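Local coordinates for protein agmatinase (Deinococcus radiodurans, PDB 1WOH) that probably hydrolyses agmatine to putrescine and urea, as a ureohydrolase of the arginase family that binds two manganese ions per subunit, at residues T73-G77 against V78-D82. Residues are numbered along the deposited sequence; the frame is centred on the assembly and turned at random.
Sequences TRLQG and VTFAD
Leu-75 and Val-78, the first and last residues of a type II beta turn, meet through both backbone and side chains, a compact example of a turn that carries its own apolar patch. The amide of Val-78 donates to the carbonyl O of Leu-75, 3.2 Å from Val-78 N to Leu-75 O and fairly straight at 162°, although the donor lies well above the carbonyl plane. Gly-77 takes the third place of the turn with a positive phi of 79°, where a side chain would collide with the carbonyl oxygen of Gln-76, a reason for glycine here.

The side chain of Val-78 can be followed outward from this bond. Val-78 CB stands 3.5 Å from Leu-75 O. Because CG1 takes the place anti to the backbone N (chi1 179°), Val-78 CG2 sits beside that N and is brought within 3.5 Å of Leu-75 CA. Val-78 CG2 also touches Leu-75 CD2 at 3.8 Å, while CG1 reaches CD2 more loosely. The other leucine branch, Leu-75 CD1, meets Phe-80 CZ at 4.1 Å, at the ring edge and near its plane, the two side chains crossing roughly at a right angle.

Leu-75 packs on Cys-298 and Phe-80 on Met-294, both of helix 284-302; after the turn the chain enters strand 80-85, an outermost strand, within this chain, of the parallel sheet. A water donates to Leu-75 O and Val-78 O, 2.7 Å from each. Leu-75 O thus accepts two hydrogen bonds, and the chemistry implies a turn closed by one backbone hydrogen bond, its end carbonyls bridged by water, beside an apolar flank facing the helix.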
loop_
_atom_site.group_PDB
_atom_site.type_symbol
_atom_site.label_atom_id
_atom_site.label_comp_id
_atom_site.label_asym_id
_atom_site.label_seq_id
_atom_site.Cartn_x
_atom_site.Cartn_y
_atom_site.Cartn_z
ATOM N N THR A 73 -19.070 15.770 31.272
ATOM C CA THR A 73 -17.667 15.423 31.086
ATOM C C THR A 73 -17.283 14.127 31.788
ATOM O O THR A 73 -17.711 13.865 32.913
ATOM C CB THR A 73 -16.755 16.550 31.597
ATOM O OG1 THR A 73 -17.040 17.749 30.866
ATOM C CG2 THR A 73 -15.279 16.184 31.413
ATOM N N ARG A 74 -16.476 13.313 31.114
ATOM C CA ARG A 74 -16.028 12.049 31.687
ATOM C C ARG A 74 -14.510 12.046 31.789
ATOM O O ARG A 74 -13.826 12.678 30.986
ATOM C CB ARG A 74 -16.527 10.872 30.842
ATOM C CG ARG A 74 -18.020 10.597 31.025
ATOM C CD ARG A 74 -18.469 9.344 30.305
ATOM N NE ARG A 74 -18.337 9.467 28.859
ATOM C CZ ARG A 74 -18.666 8.511 27.996
ATOM N NH1 ARG A 74 -19.150 7.355 28.435
ATOM N NH2 ARG A 74 -18.513 8.713 26.693
ATOM N N LEU A 75 -13.998 11.338 32.791
ATOM C CA LEU A 75 -12.569 11.250 33.071
ATOM C C LEU A 75 -11.985 12.572 33.559
ATOM O O LEU A 75 -10.781 12.806 33.471
ATOM C CB LEU A 75 -11.793 10.752 31.845
ATOM C CG LEU A 75 -12.074 9.293 31.475
ATOM C CD1 LEU A 75 -11.214 8.902 30.276
ATOM C CD2 LEU A 75 -11.772 8.379 32.660
ATOM N N GLN A 76 -12.840 13.440 34.088
ATOM C CA GLN A 76 -12.364 14.717 34.600
ATOM C C GLN A 76 -11.532 14.461 35.856
ATOM O O GLN A 76 -11.999 13.826 36.802
ATOM C CB GLN A 76 -13.543 15.634 34.934
ATOM C CG GLN A 76 -13.133 16.935 35.605
ATOM C CD GLN A 76 -12.263 17.809 34.719
ATOM O OE1 GLN A 76 -11.608 18.737 35.197
ATOM N NE2 GLN A 76 -12.260 17.526 33.422
ATOM N N GLY A 77 -10.295 14.944 35.857
ATOM C CA GLY A 77 -9.435 14.751 37.010
ATOM C C GLY A 77 -8.800 13.375 37.108
ATOM O O GLY A 77 -8.071 13.090 38.058
ATOM N N VAL A 78 -9.075 12.509 36.140
ATOM C CA VAL A 78 -8.489 11.171 36.155
ATOM C C VAL A 78 -7.078 11.270 35.586
ATOM O O VAL A 78 -6.886 11.696 34.446
ATOM C CB VAL A 78 -9.330 10.182 35.321
ATOM C CG1 VAL A 78 -8.688 8.797 35.342
ATOM C CG2 VAL A 78 -10.742 10.106 35.889
ATOM N N THR A 79 -6.090 10.888 36.389
ATOM C CA THR A 79 -4.698 10.969 35.966
ATOM C C THR A 79 -4.231 9.749 35.175
ATOM O O THR A 79 -4.630 8.615 35.463
ATOM C CB THR A 79 -3.758 11.165 37.178
ATOM O OG1 THR A 79 -3.846 10.034 38.052
ATOM C CG2 THR A 79 -4.147 12.420 37.950
ATOM N N PHE A 80 -3.380 10.009 34.184
ATOM C CA PHE A 80 -2.817 8.977 33.311
ATOM C C PHE A 80 -1.289 8.970 33.339
ATOM O O PHE A 80 -0.650 9.974 33.652
ATOM C CB PHE A 80 -3.251 9.205 31.854
ATOM C CG PHE A 80 -4.663 8.798 31.561
ATOM C CD1 PHE A 80 -5.738 9.519 32.070
ATOM C CD2 PHE A 80 -4.917 7.684 30.766
ATOM C CE1 PHE A 80 -7.051 9.134 31.789
ATOM C CE2 PHE A 80 -6.224 7.286 30.475
ATOM C CZ PHE A 80 -7.295 8.012 30.989
ATOM N N ALA A 81 -0.709 7.828 32.994
ATOM C CA ALA A 81 0.738 7.685 32.929
ATOM C C ALA A 81 1.045 6.618 31.877
ATOM O O ALA A 81 0.236 5.726 31.645
ATOM C CB ALA A 81 1.297 7.261 34.285
ATOM N N ASP A 82 2.202 6.721 31.235
ATOM C CA ASP A 82 2.604 5.727 30.239
ATOM C C ASP A 82 3.899 5.123 30.766
ATOM O O ASP A 82 4.933 5.789 30.776
ATOM C CB ASP A 82 2.850 6.387 28.873
ATOM C CG ASP A 82 3.099 5.368 27.773
ATOM O OD1 ASP A 82 3.650 4.293 28.086
ATOM O OD2 ASP A 82 2.756 5.639 26.602
HETATM O O HOH W 1 -8.308 12.600 32.328
#